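Side-chain contacts in aldehyde dehydrogenase (Burkholderia vietnamiensis, PDB 5KF0), which probably oxidises aldehydes to carboxylic acids with a nicotinamide cofactor and binds NADPH: residues D52-A57 against P181-P186; I196-L201 against F211-A216. One frame throughout, in Å; residues are numbered along the deposited sequence.

Contact 1. Residues D52-A57 against P181-P186. With NDP (NADPH dihydro-nicotinamide-adenine-dinucleotide phosphate), chain E.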
loop_
_atom_site.group_PDB
_atom_site.type_symbol
_atom_site.label_atom_id
_atom_site.label_comp_id
_atom_site.label_asym_id
_atom_site.label_seq_id
_atom_site.Cartn_x
_atom_site.Cartn_y
_atom_site.Cartn_z
ATOM N N ASP A 52 -12.571 3.555 38.114
ATOM C CA ASP A 52 -12.441 2.102 38.152
ATOM C C ASP A 52 -13.649 1.411 37.526
ATOM O O ASP A 52 -13.493 0.443 36.773
ATOM C CB ASP A 52 -12.248 1.625 39.588
ATOM C CG ASP A 52 -12.265 0.123 39.686
ATOM O OD1 ASP A 52 -11.282 -0.497 39.245
ATOM O OD2 ASP A 52 -13.268 -0.442 40.173
ATOM N N ALA A 53 -14.863 1.891 37.821
ATOM C CA ALA A 53 -16.054 1.294 37.218
ATOM C C ALA A 53 -16.045 1.460 35.704
ATOM O O ALA A 53 -16.467 0.559 34.970
ATOM C CB ALA A 53 -17.324 1.912 37.815
ATOM N N ALA A 54 -15.572 2.614 35.220
ATOM C CA ALA A 54 -15.496 2.847 33.783
ATOM C C ALA A 54 -14.527 1.880 33.121
ATOM O O ALA A 54 -14.793 1.385 32.015
ATOM C CB ALA A 54 -15.067 4.289 33.515
ATOM N N ILE A 55 -13.385 1.622 33.768
ATOM C CA ILE A 55 -12.406 0.695 33.200
ATOM C C ILE A 55 -12.978 -0.717 33.154
ATOM O O ILE A 55 -12.810 -1.440 32.164
ATOM C CB ILE A 55 -11.088 0.741 33.998
ATOM C CG1 ILE A 55 -10.484 2.150 33.949
ATOM C CG2 ILE A 55 -10.083 -0.298 33.453
ATOM C CD1 ILE A 55 -9.339 2.342 34.928
ATOM N N GLY A 56 -13.661 -1.135 34.220
ATOM C CA GLY A 56 -14.257 -2.463 34.216
ATOM C C GLY A 56 -15.312 -2.609 33.137
ATOM O O GLY A 56 -15.409 -3.652 32.480
ATOM N N ALA A 57 -16.102 -1.557 32.922
ATOM C CA ALA A 57 -17.099 -1.590 31.860
ATOM C C ALA A 57 -16.436 -1.634 30.489
ATOM O O ALA A 57 -16.937 -2.299 29.574
ATOM C CB ALA A 57 -18.029 -0.381 31.974
ATOM N N PRO A 181 -13.089 0.128 23.014
ATOM C CA PRO A 181 -13.667 0.891 24.125
ATOM C C PRO A 181 -12.630 1.872 24.655
ATOM O O PRO A 181 -11.422 1.615 24.608
ATOM C CB PRO A 181 -13.992 -0.186 25.172
ATOM C CG PRO A 181 -13.837 -1.519 24.454
ATOM C CD PRO A 181 -12.805 -1.262 23.397
ATOM N N PHE A 182 -13.103 3.007 25.173
ATOM C CA PHE A 182 -12.160 4.003 25.669
ATOM C C PHE A 182 -12.754 4.749 26.855
ATOM O O PHE A 182 -13.975 4.856 27.008
ATOM C CB PHE A 182 -11.759 5.007 24.574
ATOM C CG PHE A 182 -12.886 5.895 24.125
ATOM C CD1 PHE A 182 -13.155 7.089 24.795
ATOM C CD2 PHE A 182 -13.686 5.532 23.042
ATOM C CE1 PHE A 182 -14.202 7.914 24.393
ATOM C CE2 PHE A 182 -14.740 6.351 22.624
ATOM C CZ PHE A 182 -15.004 7.539 23.306
ATOM N N VAL A 183 -11.861 5.315 27.662
ATOM C CA VAL A 183 -12.216 6.218 28.749
ATOM C C VAL A 183 -11.430 7.500 28.511
ATOM O O VAL A 183 -10.196 7.467 28.479
ATOM C CB VAL A 183 -11.885 5.628 30.131
ATOM C CG1 VAL A 183 -12.369 6.578 31.240
ATOM C CG2 VAL A 183 -12.532 4.227 30.311
ATOM N N LEU A 184 -12.140 8.615 28.331
ATOM C CA LEU A 184 -11.532 9.908 28.030
ATOM C C LEU A 184 -11.599 10.806 29.258
ATOM O O LEU A 184 -12.670 10.977 29.848
ATOM C CB LEU A 184 -12.249 10.591 26.857
ATOM C CG LEU A 184 -11.886 12.067 26.594
ATOM C CD1 LEU A 184 -10.431 12.213 26.139
ATOM C CD2 LEU A 184 -12.838 12.702 25.565
ATOM N N LYS A 185 -10.455 11.365 29.640
ATOM C CA LYS A 185 -10.387 12.392 30.676
ATOM C C LYS A 185 -10.059 13.717 30.010
ATOM O O LYS A 185 -8.905 13.940 29.606
ATOM C CB LYS A 185 -9.328 12.058 31.729
ATOM C CG LYS A 185 -9.451 12.947 32.977
ATOM C CD LYS A 185 -8.125 13.078 33.738
ATOM C CE LYS A 185 -7.251 14.172 33.113
ATOM N NZ LYS A 185 -7.918 15.518 33.260
ATOM N N PRO A 186 -11.018 14.617 29.855
ATOM C CA PRO A 186 -10.717 15.928 29.284
ATOM C C PRO A 186 -10.005 16.796 30.311
ATOM O O PRO A 186 -9.925 16.465 31.495
ATOM C CB PRO A 186 -12.107 16.487 28.952
ATOM C CG PRO A 186 -12.968 15.925 30.078
ATOM C CD PRO A 186 -12.413 14.524 30.332
HETATM P PA NDP E . -1.240 19.744 30.679
HETATM O O1A NDP E . -0.072 18.831 30.513
HETATM O O2A NDP E . -1.078 20.702 31.859
HETATM O O5B NDP E . -2.606 18.949 30.848
HETATM C C5B NDP E . -3.023 18.100 29.750
HETATM C C4B NDP E . -3.946 17.037 30.282
HETATM O O4B NDP E . -3.199 16.128 31.123
HETATM C C3B NDP E . -5.100 17.555 31.150
HETATM O O3B NDP E . -6.258 16.745 30.966
HETATM C C2B NDP E . -4.544 17.354 32.559
HETATM O O2B NDP E . -5.545 17.228 33.590
HETATM C C1B NDP E . -3.865 16.011 32.362
HETATM N N9A NDP E . -2.889 15.671 33.389
HETATM C C8A NDP E . -1.871 16.437 33.891
HETATM N N7A NDP E . -1.122 15.815 34.772
HETATM C C5A NDP E . -1.691 14.555 34.856
HETATM C C6A NDP E . -1.360 13.409 35.607
HETATM N N6A NDP E . -0.350 13.356 36.484
HETATM N N1A NDP E . -2.125 12.306 35.438
HETATM C C2A NDP E . -3.149 12.356 34.584
HETATM N N3A NDP E . -3.561 13.376 33.827
HETATM C C4A NDP E . -2.784 14.452 34.012
HETATM O O3 NDP E . -1.441 20.571 29.337
HETATM P PN NDP E . -2.424 21.755 28.931
HETATM O O1N NDP E . -3.832 21.332 29.139
HETATM O O2N NDP E . -1.977 22.980 29.687
HETATM O O5D NDP E . -2.185 21.953 27.376
HETATM C C5D NDP E . -1.067 22.647 26.798
HETATM C C4D NDP E . -0.013 21.640 26.411
HETATM O O4D NDP E . -0.567 20.679 25.473
HETATM C C3D NDP E . 1.189 22.284 25.716
HETATM O O3D NDP E . 2.432 21.747 26.154
HETATM C C2D NDP E . 0.910 21.982 24.245
HETATM O O2D NDP E . 2.032 22.007 23.370
HETATM C C1D NDP E . 0.286 20.597 24.347
HETATM N N1N NDP E . -0.470 20.343 23.126
HETATM C C2N NDP E . -0.124 19.326 22.267
HETATM C C3N NDP E . -0.700 19.169 21.059
HETATM C C7N NDP E . -0.385 18.018 20.169
HETATM O O7N NDP E . -1.291 17.578 19.448
HETATM N N7N NDP E . 0.862 17.553 20.128
HETATM C C4N NDP E . -1.664 20.184 20.558
HETATM C C5N NDP E . -2.195 21.018 21.674
HETATM C C6N NDP E . -1.562 21.105 22.829
HETATM P P2B NDP E . -6.157 18.549 34.346
HETATM O O1X NDP E . -5.659 19.753 33.638
HETATM O O2X NDP E . -7.636 18.301 34.309
HETATM O O3X NDP E . -5.673 18.481 35.779
#

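Contact 2. Residues I196-L201 against F211-A216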
loop_
_atom_site.group_PDB
_atom_site.type_symbol
_atom_site.label_atom_id
_atom_site.label_comp_id
_atom_site.label_asym_id
_atom_site.label_seq_id
_atom_site.Cartn_x
_atom_site.Cartn_y
_atom_site.Cartn_z
ATOM N N ILE A 196 -20.297 17.210 25.584
ATOM C CA ILE A 196 -21.273 17.278 24.496
ATOM C C ILE A 196 -21.010 16.165 23.481
ATOM O O ILE A 196 -21.947 15.515 22.990
ATOM C CB ILE A 196 -21.260 18.669 23.835
ATOM C CG1 ILE A 196 -21.746 19.736 24.823
ATOM C CG2 ILE A 196 -22.154 18.662 22.588
ATOM C CD1 ILE A 196 -21.499 21.151 24.334
ATOM N N ILE A 197 -19.737 15.918 23.164
ATOM C CA ILE A 197 -19.377 14.754 22.351
ATOM C C ILE A 197 -19.946 13.486 22.977
ATOM O O ILE A 197 -20.555 12.653 22.294
ATOM C CB ILE A 197 -17.848 14.665 22.176
ATOM C CG1 ILE A 197 -17.319 15.835 21.335
ATOM C CG2 ILE A 197 -17.456 13.334 21.543
ATOM C CD1 ILE A 197 -15.800 15.840 21.162
ATOM N N ALA A 198 -19.795 13.345 24.303
ATOM C CA ALA A 198 -20.314 12.164 24.994
ATOM C C ALA A 198 -21.830 12.065 24.892
ATOM O O ALA A 198 -22.376 10.970 24.699
ATOM C CB ALA A 198 -19.879 12.185 26.462
ATOM N N GLU A 199 -22.534 13.194 25.036
ATOM C CA GLU A 199 -23.992 13.179 24.934
ATOM C C GLU A 199 -24.440 12.697 23.557
ATOM O O GLU A 199 -25.401 11.929 23.436
ATOM C CB GLU A 199 -24.537 14.578 25.214
ATOM C CG GLU A 199 -26.046 14.689 25.164
ATOM C CD GLU A 199 -26.499 16.138 25.039
ATOM O OE1 GLU A 199 -27.572 16.378 24.454
ATOM O OE2 GLU A 199 -25.765 17.035 25.505
ATOM N N VAL A 200 -23.741 13.145 22.510
ATOM C CA VAL A 200 -24.049 12.710 21.150
ATOM C C VAL A 200 -23.791 11.213 20.992
ATOM O O VAL A 200 -24.619 10.481 20.433
ATOM C CB VAL A 200 -23.246 13.548 20.139
ATOM C CG1 VAL A 200 -23.326 12.943 18.740
ATOM C CG2 VAL A 200 -23.783 14.979 20.130
ATOM N N LEU A 201 -22.642 10.731 21.482
ATOM C CA LEU A 201 -22.354 9.297 21.426
ATOM C C LEU A 201 -23.372 8.481 22.208
ATOM O O LEU A 201 -23.674 7.341 21.832
ATOM C CB LEU A 201 -20.949 9.016 21.961
ATOM C CG LEU A 201 -19.801 9.319 21.014
ATOM C CD1 LEU A 201 -18.484 9.230 21.773
ATOM C CD2 LEU A 201 -19.840 8.326 19.859
ATOM N N PHE A 211 -17.798 3.575 25.841
ATOM C CA PHE A 211 -17.130 4.824 26.177
ATOM C C PHE A 211 -17.539 5.313 27.554
ATOM O O PHE A 211 -18.648 5.054 28.031
ATOM C CB PHE A 211 -17.412 5.910 25.129
ATOM C CG PHE A 211 -18.807 6.470 25.182
ATOM C CD1 PHE A 211 -19.066 7.636 25.885
ATOM C CD2 PHE A 211 -19.854 5.849 24.502
ATOM C CE1 PHE A 211 -20.350 8.167 25.928
ATOM C CE2 PHE A 211 -21.147 6.383 24.528
ATOM C CZ PHE A 211 -21.389 7.548 25.241
ATOM N N SER A 212 -16.602 6.003 28.196
ATOM C CA SER A 212 -16.868 6.867 29.330
ATOM C C SER A 212 -16.117 8.169 29.103
ATOM O O SER A 212 -15.021 8.170 28.536
ATOM C CB SER A 212 -16.434 6.223 30.664
ATOM O OG SER A 212 -17.213 5.064 30.949
ATOM N N VAL A 213 -16.709 9.281 29.539
ATOM C CA VAL A 213 -16.036 10.581 29.507
ATOM C C VAL A 213 -16.122 11.130 30.928
ATOM O O VAL A 213 -17.214 11.448 31.416
ATOM C CB VAL A 213 -16.655 11.545 28.482
ATOM C CG1 VAL A 213 -15.953 12.910 28.540
ATOM C CG2 VAL A 213 -16.552 10.952 27.062
ATOM N N LEU A 214 -14.979 11.210 31.601
ATOM C CA LEU A 214 -14.929 11.437 33.044
ATOM C C LEU A 214 -14.040 12.629 33.366
ATOM O O LEU A 214 -12.800 12.504 33.308
ATOM C CB LEU A 214 -14.409 10.195 33.769
ATOM C CG LEU A 214 -15.201 8.899 33.604
ATOM C CD1 LEU A 214 -14.531 7.787 34.401
ATOM C CD2 LEU A 214 -16.639 9.076 34.053
ATOM N N PRO A 215 -14.606 13.771 33.728
ATOM C CA PRO A 215 -13.775 14.867 34.237
ATOM C C PRO A 215 -13.115 14.452 35.542
ATOM O O PRO A 215 -13.747 13.844 36.405
ATOM C CB PRO A 215 -14.778 16.010 34.446
ATOM C CG PRO A 215 -16.000 15.624 33.624
ATOM C CD PRO A 215 -16.035 14.124 33.676
ATOM N N ALA A 216 -11.832 14.775 35.674
ATOM C CA ALA A 216 -11.077 14.465 36.880
ATOM C C ALA A 216 -9.813 15.305 36.866
ATOM O O ALA A 216 -9.190 15.466 35.812
ATOM C CB ALA A 216 -10.714 12.973 36.963
#

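Contact 1. Residues D52-A57 against P181-P186
Lys185 NZ is gripped from several sides at the end of strand 182-185. Three oxygens of the bound NADPH accept from it: O2B, the 2'-oxygen of the adenosine ribose, at 2.9 Å, the phosphate oxygen O2X at 3.0 Å and the ribose 3'-oxygen O3B at 3.1 Å. Two more acceptors belong to the chain, Pro186 O, 2.8 Å from Lys185 NZ with the donor 40° above the carbonyl plane, and Ala216 O. Five acceptors are more than three N-H can serve singly, so some of the bonds must be shared. The side chain leaves the strand with CG opposite the backbone N and then bends at chi3 and chi4 (83° and 64°), which curls the ammonium group back onto the next residue's carbonyl as well as onto the ribose. Its charge probably helps to balance that of the 2'-phosphate. Two residues earlier Val183 makes the contact with helix 48-60: its CG2 branch, set opposite the carbonyl carbon, lies 4.1 Å from Ala54 CB and 4.0 Å from Ala54 O. The packing is light, a methyl branch against a methyl and the helix backbone; no hydrogen bond joins residues 52-57 to 181-186. Phe182 and Leu184 instead meet helix 164-178. The arrangement is that of the Rossmann-type cofactor domain of aldehyde dehydrogenases, with a strand end serving the adenosine ribose and its 2'-phosphate.

Contact 2. Residues I196-L201 against F211-A216
Helix 196-201 runs nearly antiparallel to strand 211-213, at 152° between their directions and 8.9 Å between axes, with the CA atoms of Ala198 and Val213 the nearest pair. Ala198 CB points at the strand and meets Val213 CG2 at 3.6 Å, methyl against methyl. One turn on, Leu201 lays its CB over a face of the Phe211 ring, a CH-pi contact 3.9 Å from the centroid and 24° off the ring normal, offset toward CZ and CE2. Phe211 carries CG between its backbone N and carbonyl carbon (chi1 73°), and the far end of the ring reaches the helix: CE1 lies 4.1 Å from Ala198 CB, and Ala198 O approaches the ring obliquely, 3.6 Å from CZ. This is the helix-to-second-strand half of a beta-alpha-beta unit, in which strand 182-185, helix 192-202 and strand 211-213 follow one another and the two strands lie parallel as neighbours in the Rossmann-type sheet. Strand 13-18 also borders this packing, Tyr17 pairing its backbone with Val213 and touching Ala198. On another flank of the helix, Ile197 and Val200 pack on Phe84 of helix 70-86, while Leu201 also touches Cys80 there.

In the fold
From the N terminus, helix 48-60 comes first, and contact 1 closes a long, largely helical loop of 123 residues when strand 182-185 reaches it. The chain then enters helix 192-202 and turns back into strand 211-213, so contact 2 closes a short loop of nine residues. The two are in series, neither nested nor crossed. They meet in one sheet, where strands 182-185 and 211-213 are neighbours, joined by backbone bonds that include Leu214 N to Leu184 O. Helix 48-60 covers the face bearing Val183 and Ser212, and helix 192-202 the opposite one bearing Phe211 and Val213. Both contacts lead to strand ends that border the cofactor pocket.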